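Local coordinates for serpin B3 (Homo sapiens, PDB 4ZK3), which probably inhibits proteases by the serpin mechanism of reactive-loop cleavage and insertion, and yields the compact, aggregating psoriasis antigen Pso p27, at residues F11-F16 / Y29-T35; N48-I53 / G303-I307; Y113-Y119 / S315-G319; R144-N148 / N161-E165; W186-K192 / V336-G340. All coordinates share one frame; numbering follows the deposited sequence.

Contact 1 of 5, residues F11-F16 / Y29-T35; sequences FMFDLF and YSPISIT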
# COMPACT_ATOMS: atom_id res chain seq x y z
N PHE A 11 0.21 11.29 -1.21
CA PHE A 11 0.81 10.42 -2.22
C PHE A 11 -0.10 9.26 -2.55
O PHE A 11 -0.31 8.96 -3.74
CB PHE A 11 2.19 9.93 -1.72
CG PHE A 11 2.88 9.00 -2.64
CD1 PHE A 11 3.12 9.34 -3.93
CD2 PHE A 11 3.38 7.76 -2.16
CE1 PHE A 11 3.81 8.48 -4.79
CE2 PHE A 11 4.03 6.89 -3.01
CZ PHE A 11 4.26 7.25 -4.34
N MET A 12 -0.71 8.67 -1.53
CA MET A 12 -1.73 7.62 -1.71
C MET A 12 -2.88 8.07 -2.65
O MET A 12 -3.23 7.35 -3.59
CB MET A 12 -2.30 7.14 -0.35
CG MET A 12 -3.42 6.06 -0.40
SD MET A 12 -4.16 5.89 1.21
CE MET A 12 -5.43 7.15 1.04
N PHE A 13 -3.44 9.26 -2.46
CA PHE A 13 -4.48 9.73 -3.39
C PHE A 13 -3.95 10.07 -4.78
O PHE A 13 -4.66 9.82 -5.79
CB PHE A 13 -5.27 10.88 -2.80
CG PHE A 13 -6.24 10.44 -1.76
CD1 PHE A 13 -7.34 9.69 -2.12
CD2 PHE A 13 -6.03 10.72 -0.40
CE1 PHE A 13 -8.25 9.26 -1.17
CE2 PHE A 13 -6.92 10.30 0.56
CZ PHE A 13 -8.04 9.56 0.18
N ASP A 14 -2.72 10.58 -4.85
CA ASP A 14 -2.14 10.90 -6.13
C ASP A 14 -2.00 9.59 -6.88
O ASP A 14 -2.21 9.53 -8.11
CB ASP A 14 -0.80 11.59 -6.07
CG ASP A 14 -0.83 12.92 -5.34
OD1 ASP A 14 -1.91 13.47 -5.02
OD2 ASP A 14 0.28 13.38 -5.02
N LEU A 15 -1.69 8.50 -6.16
CA LEU A 15 -1.60 7.20 -6.85
C LEU A 15 -2.94 6.76 -7.35
O LEU A 15 -3.04 6.26 -8.48
CB LEU A 15 -1.00 6.10 -5.99
CG LEU A 15 0.50 6.22 -5.75
CD1 LEU A 15 0.93 5.28 -4.61
CD2 LEU A 15 1.40 6.00 -6.91
N PHE A 16 -3.92 6.86 -6.49
CA PHE A 16 -5.25 6.35 -6.76
C PHE A 16 -5.83 6.91 -8.07
O PHE A 16 -6.41 6.17 -8.85
CB PHE A 16 -6.17 6.65 -5.58
CG PHE A 16 -7.51 6.03 -5.73
CD1 PHE A 16 -7.71 4.70 -5.46
CD2 PHE A 16 -8.58 6.76 -6.23
CE1 PHE A 16 -8.95 4.12 -5.62
CE2 PHE A 16 -9.83 6.19 -6.39
CZ PHE A 16 -10.01 4.86 -6.12
N TYR A 29 -3.46 -1.68 -3.01
CA TYR A 29 -2.04 -1.34 -2.99
C TYR A 29 -1.68 -0.82 -1.60
O TYR A 29 -2.57 -0.49 -0.77
CB TYR A 29 -1.67 -0.28 -4.02
CG TYR A 29 -2.34 1.09 -3.87
CD1 TYR A 29 -3.65 1.31 -4.37
CD2 TYR A 29 -1.65 2.17 -3.36
CE1 TYR A 29 -4.27 2.56 -4.24
CE2 TYR A 29 -2.25 3.41 -3.24
CZ TYR A 29 -3.57 3.60 -3.67
OH TYR A 29 -4.14 4.88 -3.60
N SER A 30 -0.39 -0.91 -1.33
CA SER A 30 0.20 -0.36 -0.10
C SER A 30 0.98 0.89 -0.41
O SER A 30 2.15 0.82 -0.82
CB SER A 30 1.12 -1.35 0.60
OG SER A 30 1.74 -0.65 1.70
N PRO A 31 0.39 2.04 -0.12
CA PRO A 31 1.13 3.27 -0.35
C PRO A 31 2.40 3.36 0.50
O PRO A 31 3.41 3.90 0.06
CB PRO A 31 0.15 4.37 0.10
CG PRO A 31 -0.90 3.68 0.94
CD PRO A 31 -0.96 2.26 0.44
N ILE A 32 2.37 2.81 1.69
CA ILE A 32 3.54 2.88 2.60
C ILE A 32 4.70 2.08 2.07
O ILE A 32 5.89 2.48 2.18
CB ILE A 32 3.16 2.37 4.00
CG1 ILE A 32 2.54 3.49 4.80
CG2 ILE A 32 4.39 1.96 4.78
CD1 ILE A 32 3.52 4.64 5.07
N SER A 33 4.38 0.94 1.47
CA SER A 33 5.42 0.10 0.81
C SER A 33 6.10 0.87 -0.29
O SER A 33 7.35 0.86 -0.44
CB SER A 33 4.77 -1.18 0.30
OG SER A 33 5.67 -1.88 -0.53
N ILE A 34 5.31 1.61 -1.03
CA ILE A 34 5.87 2.37 -2.14
C ILE A 34 6.67 3.56 -1.63
O ILE A 34 7.79 3.83 -2.10
CB ILE A 34 4.78 2.82 -3.07
CG1 ILE A 34 4.04 1.61 -3.58
CG2 ILE A 34 5.41 3.57 -4.21
CD1 ILE A 34 2.76 1.89 -4.30
N THR A 35 6.13 4.26 -0.66
CA THR A 35 6.89 5.34 -0.01
C THR A 35 8.22 4.85 0.50
O THR A 35 9.26 5.47 0.29
CB THR A 35 6.09 5.97 1.11
OG1 THR A 35 4.94 6.60 0.54
CG2 THR A 35 6.92 7.00 1.80
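In the centre of the serpin fold two helices cross, and M12, L15 and F11 of the first meet Y29, just before the second helix, and P31, I34 and T35 in its first turns. The one hydrogen bond across the gap runs from Y29 OH to M12 O, 2.6 Å long. M12 O already takes F16 N of its own helix, and the phenol reaches it from the other face of the carbonyl plane, 41° out of it, so this buried oxygen is gripped twice. With chi1 at 62°, Y29 is swung between its backbone N and carbonyl carbon, which lays its ring across M12. F16 CB sits 3.3 Å from Y29 OH.

These are the first helix of the chain, 4-19, and helix 31-42, the one that lies under the main sheet of serpins; their short segments cross at 105°. S30 is the N-cap of the second, its OG accepting from S33 N.

Beyond the phenol the contact is greasy. M12 CG lies alongside P31 CG at 3.7 Å, both side chains pointing the same way. L15 CD1 and I34 CD1 meet tip to tip, while I34 CG2 comes in the plane of the F11 ring, at its edge, 3.8 Å from CE2.

Contact 2 of 5, residues N48-I53 / G303-I307; sequences NTAQQI and GMVDI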
# COMPACT_ATOMS: atom_id res chain seq x y z
N ASN A 48 18.42 17.57 -8.66
CA ASN A 48 17.08 17.58 -9.20
C ASN A 48 16.39 16.22 -9.08
O ASN A 48 15.15 16.16 -8.90
CB ASN A 48 17.15 17.97 -10.66
CG ASN A 48 15.96 18.80 -11.08
OD1 ASN A 48 15.60 19.76 -10.38
ND2 ASN A 48 15.35 18.44 -12.22
N THR A 49 17.19 15.14 -9.21
CA THR A 49 16.69 13.75 -9.14
C THR A 49 15.98 13.66 -7.76
O THR A 49 14.79 13.32 -7.68
CB THR A 49 17.81 12.68 -9.35
OG1 THR A 49 18.23 12.66 -10.71
CG2 THR A 49 17.29 11.29 -9.10
N ALA A 50 16.66 14.09 -6.70
CA ALA A 50 16.10 14.08 -5.36
C ALA A 50 14.90 14.99 -5.22
O ALA A 50 13.90 14.62 -4.55
CB ALA A 50 17.18 14.41 -4.30
N GLN A 51 14.97 16.18 -5.83
CA GLN A 51 13.88 17.12 -5.63
C GLN A 51 12.56 16.62 -6.26
O GLN A 51 11.51 16.76 -5.69
CB GLN A 51 14.25 18.53 -6.14
CG GLN A 51 13.39 19.64 -5.53
CD GLN A 51 13.48 19.67 -3.99
OE1 GLN A 51 14.55 19.40 -3.41
NE2 GLN A 51 12.36 19.97 -3.32
N GLN A 52 12.61 15.99 -7.41
CA GLN A 52 11.42 15.39 -8.01
C GLN A 52 10.81 14.24 -7.12
O GLN A 52 9.59 14.05 -7.04
CB GLN A 52 11.82 14.82 -9.38
CG GLN A 52 12.03 15.93 -10.40
CD GLN A 52 12.55 15.47 -11.73
OE1 GLN A 52 12.76 14.27 -11.98
NE2 GLN A 52 12.77 16.43 -12.62
N ILE A 53 11.67 13.48 -6.46
CA ILE A 53 11.19 12.35 -5.64
C ILE A 53 10.50 12.91 -4.45
O ILE A 53 9.38 12.51 -4.14
CB ILE A 53 12.34 11.40 -5.21
CG1 ILE A 53 12.82 10.65 -6.43
CG2 ILE A 53 11.89 10.37 -4.14
CD1 ILE A 53 14.16 10.02 -6.22
N GLY A 303 5.81 13.31 -11.91
CA GLY A 303 6.90 14.27 -11.70
C GLY A 303 8.29 13.68 -11.62
O GLY A 303 9.29 14.42 -11.66
N MET A 304 8.37 12.35 -11.46
CA MET A 304 9.68 11.69 -11.32
C MET A 304 10.22 11.33 -12.71
O MET A 304 9.95 10.22 -13.23
CB MET A 304 9.63 10.46 -10.37
CG MET A 304 9.77 10.77 -8.90
SD MET A 304 9.33 9.33 -7.84
CE MET A 304 10.50 8.11 -8.39
N VAL A 305 11.00 12.26 -13.29
CA VAL A 305 11.56 12.06 -14.65
C VAL A 305 13.05 11.77 -14.71
O VAL A 305 13.45 10.85 -15.44
CB VAL A 305 11.24 13.20 -15.67
CG1 VAL A 305 10.12 12.76 -16.62
CG2 VAL A 305 10.84 14.49 -15.00
N ASP A 306 13.86 12.55 -14.01
CA ASP A 306 15.34 12.42 -14.13
C ASP A 306 15.83 10.95 -13.79
O ASP A 306 16.78 10.41 -14.38
CB ASP A 306 16.06 13.40 -13.16
CG ASP A 306 15.97 14.92 -13.61
OD1 ASP A 306 15.09 15.26 -14.43
OD2 ASP A 306 16.77 15.75 -13.05
N ILE A 307 15.15 10.35 -12.81
CA ILE A 307 15.49 9.07 -12.23
C ILE A 307 15.36 7.98 -13.26
O ILE A 307 16.05 6.94 -13.18
CB ILE A 307 14.57 8.80 -11.00
CG1 ILE A 307 14.99 7.59 -10.23
CG2 ILE A 307 13.13 8.57 -11.42
CD1 ILE A 307 16.19 7.80 -9.37
O HOH W 1 13.75 12.10 -10.43
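Hydrogen bonds of Q52 and N48 dominate here, where helix 47-57 meets the loop that leaves helix 296-302. Q52 OE1 takes two backbone donors in a row. D306 N arrives in the carbonyl plane, on a lone pair, 2.9 Å from Q52 OE1 and nearly straight at 169°; V305 N comes from above that plane, 50° out of it, at 3.0 Å from the same oxygen. The other end of the amide gives only a weak bond, Q52 NE2 to D306 OD1. The second carboxylate oxygen, D306 OD2, accepts from N48 ND2 at 3.2 Å.

A single water donates to T49 O and Q52 OE1 and accepts from I307 N, bridging helix and loop. T49 OG1 accepts from D313 N.

The apolar contacts lie on the buried side. T49 CG2 touches I307 CD1 at 3.7 Å, and I53 CG1 rests on M304 CG at 3.9 Å, with V41 of helix 31-42 touching both isoleucines.

With the Q52 chain extended past CG, its amide is pinned from both ends: the oxygen by two N-H groups and a water, the nitrogen lightly by D306. That fixes which way round it sits, and one neutral side chain supplies the acceptor for two loop N-H groups.

Contact 3 of 5, residues Y113-Y119 / S315-G319; sequences YLFLQEY and SGMTG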
# COMPACT_ATOMS: atom_id res chain seq x y z
N TYR A 113 29.71 -5.38 -7.31
CA TYR A 113 29.45 -3.97 -7.49
C TYR A 113 29.58 -3.27 -6.17
O TYR A 113 29.09 -3.76 -5.18
CB TYR A 113 28.07 -3.80 -8.05
CG TYR A 113 27.78 -2.42 -8.56
CD1 TYR A 113 28.26 -2.00 -9.78
CD2 TYR A 113 26.99 -1.54 -7.84
CE1 TYR A 113 28.01 -0.73 -10.26
CE2 TYR A 113 26.70 -0.30 -8.33
CZ TYR A 113 27.23 0.11 -9.52
OH TYR A 113 26.95 1.36 -9.97
N LEU A 114 30.23 -2.12 -6.13
CA LEU A 114 30.49 -1.46 -4.84
C LEU A 114 29.58 -0.25 -4.65
O LEU A 114 29.55 0.64 -5.51
CB LEU A 114 31.96 -1.02 -4.71
CG LEU A 114 32.99 -2.15 -4.73
CD1 LEU A 114 34.37 -1.66 -5.15
CD2 LEU A 114 33.05 -2.83 -3.38
N PHE A 115 28.88 -0.21 -3.50
CA PHE A 115 28.07 0.97 -3.10
C PHE A 115 28.85 1.80 -2.12
O PHE A 115 29.74 1.30 -1.47
CB PHE A 115 26.71 0.55 -2.48
CG PHE A 115 25.82 -0.15 -3.44
CD1 PHE A 115 25.10 0.57 -4.37
CD2 PHE A 115 25.78 -1.53 -3.48
CE1 PHE A 115 24.31 -0.08 -5.32
CE2 PHE A 115 25.04 -2.20 -4.45
CZ PHE A 115 24.30 -1.47 -5.39
N LEU A 116 28.50 3.07 -1.99
CA LEU A 116 29.14 3.94 -1.01
C LEU A 116 28.80 3.47 0.36
O LEU A 116 27.62 3.17 0.62
CB LEU A 116 28.62 5.36 -1.21
CG LEU A 116 29.57 6.52 -1.41
CD1 LEU A 116 30.69 6.16 -2.38
CD2 LEU A 116 28.76 7.72 -1.87
N GLN A 117 29.79 3.42 1.26
CA GLN A 117 29.53 2.98 2.62
C GLN A 117 28.53 3.88 3.27
O GLN A 117 27.59 3.45 3.94
CB GLN A 117 30.81 2.94 3.43
CG GLN A 117 30.63 2.23 4.77
CD GLN A 117 30.24 0.75 4.54
OE1 GLN A 117 30.78 0.10 3.68
NE2 GLN A 117 29.29 0.28 5.28
N GLU A 118 28.70 5.17 3.02
CA GLU A 118 27.71 6.17 3.40
C GLU A 118 26.26 5.74 3.05
O GLU A 118 25.40 5.85 3.87
CB GLU A 118 28.03 7.48 2.66
CG GLU A 118 27.59 8.74 3.38
CD GLU A 118 27.69 9.98 2.47
OE1 GLU A 118 28.26 9.92 1.34
OE2 GLU A 118 27.15 11.03 2.88
N TYR A 119 26.03 5.30 1.83
CA TYR A 119 24.68 4.95 1.37
C TYR A 119 24.17 3.71 2.12
O TYR A 119 23.05 3.74 2.66
CB TYR A 119 24.64 4.77 -0.15
CG TYR A 119 23.28 4.38 -0.65
CD1 TYR A 119 22.19 5.21 -0.45
CD2 TYR A 119 23.05 3.12 -1.26
CE1 TYR A 119 20.94 4.85 -0.88
CE2 TYR A 119 21.79 2.75 -1.69
CZ TYR A 119 20.74 3.60 -1.48
OH TYR A 119 19.48 3.24 -1.86
N SER A 315 24.22 9.53 -7.59
CA SER A 315 25.64 9.48 -7.25
C SER A 315 25.82 9.31 -5.76
O SER A 315 26.94 8.99 -5.28
CB SER A 315 26.34 10.76 -7.74
OG SER A 315 25.86 11.91 -7.08
N GLY A 316 24.75 9.55 -5.00
CA GLY A 316 24.78 9.24 -3.55
C GLY A 316 24.81 7.73 -3.21
O GLY A 316 25.07 7.32 -2.06
N MET A 317 24.54 6.92 -4.22
CA MET A 317 24.58 5.45 -4.05
C MET A 317 25.99 4.92 -4.24
O MET A 317 26.38 3.96 -3.56
CB MET A 317 23.67 4.76 -5.03
CG MET A 317 22.20 4.94 -4.71
SD MET A 317 21.15 4.01 -5.82
CE MET A 317 19.51 4.37 -5.25
N THR A 318 26.73 5.53 -5.18
CA THR A 318 27.98 4.99 -5.68
C THR A 318 29.17 5.92 -5.53
O THR A 318 30.28 5.44 -5.46
CB THR A 318 27.83 4.59 -7.17
OG1 THR A 318 27.17 5.64 -7.89
CG2 THR A 318 26.95 3.31 -7.31
N GLY A 319 28.95 7.22 -5.44
CA GLY A 319 30.05 8.20 -5.50
C GLY A 319 30.20 8.86 -6.87
O GLY A 319 31.04 9.75 -7.05
O HOH W 2 31.30 2.98 -4.49
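Y113 begins the contact by setting its hydroxyl against the methyl of T318, with OH 3.3 Å from CG2. The ring is brought there by chi1 of -167°, CG trans to the backbone N. L114 takes part through its carbonyl: a water donates both to L114 O and to T318 O, linking the two segments.

At F115, M317 O lies in the plane of the phenyl ring, at its edge, 3.7 Å from CD1. The same oxygen receives the one direct hydrogen bond of the contact, from L116 N at 2.8 Å, almost straight at 173°. L116 stands at the N-cap of helix 117-127. Its two methyls pack against the end of the weakly bonded turn 315-318, CD1 approaching T318 O at 3.2 Å and CD2 lying 3.6 Å from G319 N, where positive phi turns the chain away.

Y119, in the first turn of the helix, presents a ring face to M317. The two side chains run side by side in the same direction; M317 CG hangs over the ring centre, 3.8 Å from the centroid, a CH-pi contact, while SD is oblique to the ring. The Y119 hydroxyl bonds to M40 O of helix 31-42, which probably helps to fix the ring. L174 of strand 174-185 touches both F115 and M317. This is a Met-aromatic contact joining the start of a serpin surface helix to a short turn beside the main sheet.

Contact 4 of 5, residues R144-N148 / N161-E165; sequences RKKIN and NLIPE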
# COMPACT_ATOMS: atom_id res chain seq x y z
N ARG A 144 16.58 -12.97 -10.14
CA ARG A 144 15.13 -12.61 -10.14
C ARG A 144 14.34 -13.55 -9.23
O ARG A 144 13.62 -13.12 -8.30
CB ARG A 144 14.56 -12.56 -11.56
CG ARG A 144 13.11 -12.09 -11.68
CD ARG A 144 12.64 -12.13 -13.13
NE ARG A 144 12.36 -13.50 -13.55
CZ ARG A 144 11.23 -14.16 -13.31
NH1 ARG A 144 10.21 -13.59 -12.68
NH2 ARG A 144 11.14 -15.40 -13.71
N LYS A 145 14.54 -14.85 -9.41
CA LYS A 145 13.78 -15.82 -8.64
C LYS A 145 14.15 -15.83 -7.20
O LYS A 145 13.32 -16.02 -6.34
CB LYS A 145 13.89 -17.24 -9.22
CG LYS A 145 13.30 -17.31 -10.62
CD LYS A 145 13.34 -18.73 -11.14
CE LYS A 145 12.93 -18.76 -12.59
NZ LYS A 145 12.25 -20.04 -12.92
N LYS A 146 15.41 -15.63 -6.90
CA LYS A 146 15.79 -15.48 -5.49
C LYS A 146 15.11 -14.26 -4.80
O LYS A 146 14.72 -14.35 -3.65
CB LYS A 146 17.29 -15.31 -5.37
CG LYS A 146 17.84 -15.32 -3.97
CD LYS A 146 19.37 -15.53 -3.97
CE LYS A 146 19.88 -16.10 -5.32
NZ LYS A 146 21.30 -16.54 -5.28
N ILE A 147 14.97 -13.14 -5.51
CA ILE A 147 14.36 -11.92 -4.88
C ILE A 147 12.86 -12.21 -4.64
O ILE A 147 12.35 -11.97 -3.54
CB ILE A 147 14.55 -10.72 -5.80
CG1 ILE A 147 16.07 -10.35 -5.82
CG2 ILE A 147 13.75 -9.50 -5.37
CD1 ILE A 147 16.45 -9.51 -7.04
N ASN A 148 12.20 -12.71 -5.68
CA ASN A 148 10.80 -13.12 -5.63
C ASN A 148 10.55 -14.09 -4.45
O ASN A 148 9.54 -13.96 -3.76
CB ASN A 148 10.32 -13.65 -7.00
CG ASN A 148 10.13 -12.56 -8.05
OD1 ASN A 148 10.08 -11.37 -7.79
ND2 ASN A 148 10.05 -12.98 -9.28
N ASN A 161 6.05 -13.92 -7.41
CA ASN A 161 6.49 -13.45 -8.72
C ASN A 161 6.46 -11.88 -8.81
O ASN A 161 6.08 -11.28 -9.82
CB ASN A 161 5.73 -14.16 -9.85
CG ASN A 161 6.43 -14.02 -11.22
OD1 ASN A 161 5.88 -13.48 -12.17
ND2 ASN A 161 7.63 -14.55 -11.31
N LEU A 162 6.89 -11.23 -7.74
CA LEU A 162 6.80 -9.77 -7.69
C LEU A 162 7.38 -9.13 -8.95
O LEU A 162 6.78 -8.25 -9.51
CB LEU A 162 7.53 -9.24 -6.43
CG LEU A 162 7.63 -7.69 -6.40
CD1 LEU A 162 6.26 -7.00 -6.33
CD2 LEU A 162 8.56 -7.28 -5.26
N ILE A 163 8.56 -9.63 -9.37
CA ILE A 163 9.29 -9.10 -10.50
C ILE A 163 9.19 -10.13 -11.67
O ILE A 163 9.83 -11.18 -11.62
CB ILE A 163 10.76 -8.86 -10.18
CG1 ILE A 163 10.98 -7.91 -8.96
CG2 ILE A 163 11.43 -8.21 -11.39
CD1 ILE A 163 12.41 -7.93 -8.50
N PRO A 164 8.34 -9.84 -12.66
CA PRO A 164 8.21 -10.76 -13.79
C PRO A 164 9.42 -10.70 -14.73
O PRO A 164 10.29 -9.83 -14.60
CB PRO A 164 6.92 -10.27 -14.49
CG PRO A 164 6.15 -9.55 -13.41
CD PRO A 164 7.27 -8.82 -12.70
N GLU A 165 9.49 -11.65 -15.66
CA GLU A 165 10.63 -11.76 -16.56
C GLU A 165 10.58 -10.50 -17.35
O GLU A 165 9.51 -9.92 -17.51
CB GLU A 165 10.45 -12.93 -17.52
CG GLU A 165 10.11 -14.23 -16.81
CD GLU A 165 9.87 -15.34 -17.80
OE1 GLU A 165 8.71 -15.84 -17.84
OE2 GLU A 165 10.85 -15.66 -18.53
O HOH W 3 7.38 -12.54 -4.84
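R144 and N148, one turn apart on helix 140-153, both give a hydrogen bond to I163 O. R144 NH1 comes in the carbonyl plane at 2.7 Å, with the oxygen also in the guanidinium plane; N148 ND2 comes from above the carbonyl plane at 3.0 Å from I163 O, and nearly straight at 174°. N148 returns the favour through the other end of its amide, where OD1 accepts from I163 N at 2.8 Å. The N148 amide thus meets both backbone polar atoms of I163, which fixes its orientation, and R144 adds a second donor to the oxygen. L162 N is served by a water, which in turn donates to N148 O.

The R144 chain bends at chi3 (76°) to bring NH1 round. Its NH2 makes a salt bridge with E141, and E165 CG lies over one guanidinium face, 3.5 Å from NH2.

Underneath, I147 CG2 packs on I163 CD1. Both isoleucines rest on V175 of strand 174-185, and I163 also reaches A348 and L329: the helix that crosses the main sheet of serpins is tied here to the loop following it, over the strands.

Contact 5 of 5, residues W186-K192 / V336-G340; sequences WEKKFNK and VTEEG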
# COMPACT_ATOMS: atom_id res chain seq x y z
N TRP A 186 -10.61 -9.71 13.55
CA TRP A 186 -11.60 -8.69 13.86
C TRP A 186 -11.74 -8.68 15.32
O TRP A 186 -11.63 -9.73 15.94
CB TRP A 186 -12.97 -9.03 13.26
CG TRP A 186 -13.03 -9.02 11.81
CD1 TRP A 186 -13.41 -10.08 11.02
CD2 TRP A 186 -12.66 -7.97 10.89
NE1 TRP A 186 -13.33 -9.75 9.69
CE2 TRP A 186 -12.89 -8.46 9.57
CE3 TRP A 186 -12.14 -6.66 11.04
CZ2 TRP A 186 -12.62 -7.69 8.42
CZ3 TRP A 186 -11.89 -5.92 9.93
CH2 TRP A 186 -12.12 -6.42 8.63
N GLU A 187 -11.97 -7.52 15.89
CA GLU A 187 -12.32 -7.44 17.27
C GLU A 187 -13.64 -8.21 17.59
O GLU A 187 -13.70 -8.94 18.60
CB GLU A 187 -12.43 -5.99 17.71
CG GLU A 187 -13.06 -5.81 19.11
CD GLU A 187 -13.06 -4.36 19.52
OE1 GLU A 187 -13.77 -3.56 18.93
OE2 GLU A 187 -12.27 -4.02 20.40
N LYS A 188 -14.66 -7.98 16.75
CA LYS A 188 -15.91 -8.74 16.72
C LYS A 188 -16.02 -9.58 15.46
O LYS A 188 -16.34 -9.07 14.35
CB LYS A 188 -17.07 -7.79 16.78
CG LYS A 188 -17.16 -7.07 18.12
CD LYS A 188 -18.11 -5.86 18.12
CE LYS A 188 -17.81 -4.86 19.24
NZ LYS A 188 -18.48 -3.53 19.03
N LYS A 189 -15.71 -10.85 15.60
CA LYS A 189 -15.74 -11.76 14.48
C LYS A 189 -17.14 -11.94 13.89
O LYS A 189 -18.12 -11.63 14.51
CB LYS A 189 -15.16 -13.08 14.87
CG LYS A 189 -13.69 -12.98 15.15
CD LYS A 189 -13.05 -14.33 15.34
CE LYS A 189 -11.57 -14.16 15.63
NZ LYS A 189 -10.89 -15.44 15.32
N PHE A 190 -17.20 -12.31 12.62
CA PHE A 190 -18.46 -12.65 12.02
C PHE A 190 -18.74 -14.11 12.35
O PHE A 190 -17.81 -14.86 12.46
CB PHE A 190 -18.37 -12.47 10.52
CG PHE A 190 -18.29 -11.04 10.08
CD1 PHE A 190 -17.05 -10.37 10.01
CD2 PHE A 190 -19.46 -10.34 9.74
CE1 PHE A 190 -16.99 -9.05 9.61
CE2 PHE A 190 -19.39 -9.00 9.33
CZ PHE A 190 -18.16 -8.36 9.25
N ASN A 191 -20.02 -14.52 12.47
CA ASN A 191 -20.35 -15.97 12.53
C ASN A 191 -20.51 -16.61 11.16
O ASN A 191 -21.33 -16.15 10.35
CB ASN A 191 -21.60 -16.19 13.34
CG ASN A 191 -21.81 -17.67 13.70
OD1 ASN A 191 -21.55 -18.58 12.88
ND2 ASN A 191 -22.26 -17.93 14.93
N LYS A 192 -19.74 -17.65 10.86
CA LYS A 192 -19.89 -18.28 9.54
C LYS A 192 -21.31 -18.81 9.30
O LYS A 192 -21.80 -18.87 8.15
CB LYS A 192 -18.87 -19.39 9.34
CG LYS A 192 -17.47 -18.93 8.99
CD LYS A 192 -16.41 -19.75 9.74
CE LYS A 192 -16.08 -21.06 9.07
NZ LYS A 192 -15.11 -20.83 7.95
N VAL A 336 -10.48 -10.89 2.99
CA VAL A 336 -11.35 -10.68 4.14
C VAL A 336 -12.24 -11.92 4.37
O VAL A 336 -12.82 -12.44 3.44
CB VAL A 336 -12.17 -9.38 3.83
CG1 VAL A 336 -13.40 -9.21 4.70
CG2 VAL A 336 -11.23 -8.18 3.99
N THR A 337 -12.28 -12.39 5.61
CA THR A 337 -13.05 -13.54 6.03
C THR A 337 -13.80 -13.15 7.29
O THR A 337 -13.67 -12.02 7.78
CB THR A 337 -12.17 -14.77 6.39
OG1 THR A 337 -11.50 -14.53 7.65
CG2 THR A 337 -11.15 -15.06 5.29
N GLU A 338 -14.59 -14.10 7.80
CA GLU A 338 -15.27 -13.97 9.11
C GLU A 338 -14.32 -13.82 10.31
O GLU A 338 -14.71 -13.22 11.33
CB GLU A 338 -16.20 -15.20 9.33
CG GLU A 338 -17.37 -15.27 8.35
CD GLU A 338 -17.09 -16.01 7.04
OE1 GLU A 338 -15.91 -16.26 6.70
OE2 GLU A 338 -18.05 -16.33 6.29
N GLU A 339 -13.10 -14.37 10.22
CA GLU A 339 -12.13 -14.27 11.33
C GLU A 339 -11.38 -12.94 11.40
O GLU A 339 -11.09 -12.45 12.51
CB GLU A 339 -11.09 -15.42 11.31
CG GLU A 339 -11.63 -16.75 11.92
CD GLU A 339 -12.73 -17.40 11.06
OE1 GLU A 339 -12.62 -17.33 9.80
OE2 GLU A 339 -13.71 -17.96 11.62
N GLY A 340 -11.08 -12.40 10.22
CA GLY A 340 -10.39 -11.14 10.05
C GLY A 340 -9.87 -10.88 8.66
O GLY A 340 -10.56 -11.07 7.63
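Three hydrogen bonds join W186 and F190 to main-chain carbonyls of the turn 337-339. W186 uses both its N-H groups: the backbone N goes to E339 O at 3.0 Å, and the indole NE1 goes to T337 O, also 3.0 Å, nearly along the C=O axis. F190 N meets E338 O on a lone pair, in the carbonyl plane, at 2.9 Å. Within the turn T337 OG1 accepts from E339 N, an ST turn.

Ring contacts come next. G340 CA sits over one face of the indole, 3.4 Å from the centroid of the five-membered ring, and F190 CE1 lies over the opposite face. V336 CG1 touches the far edge at CZ2.

The charged chains meet mostly by their carbons. K192 CG lies 3.5 Å from E338 CD, and K189 NZ stands 3.7 Å from E339 CG; no lysine nitrogen touches a carboxylate oxygen. E338 instead makes a salt bridge to R286 and a hydrogen bond to T195.

This corresponds to the breach of serpins, the top of the main sheet, where strand 340-351 begins, consistent with the inserted reactive loop of cleaved serpins. The tryptophan spends both N-H groups on backbone carbonyls, while the buried E338 carboxylate is probably kept ionised by R286.

How the contacts relate
Contact 1 is the true core, about 5 Å from the chain's centre to its own, and nearly all apolar apart from one phenol bond; the centres of the other four lie about 19 to 28 Å out, and these lean on hydrogen bonds. Contacts 1, 2 and 3 all involve helix 31-42, directly in contact 1 and through V41 and M40 in the others. Contacts 4 and 5 both engage strand 340-351, the first through the loop residues L162 and I163, the second where it begins. Contacts 3 and 5 sit at opposite ends, about 48 Å between centres. Polar side chains do the bonding in contacts 2 and 4, whereas contact 3 relies on backbone and contact 5 on backbone plus an indole.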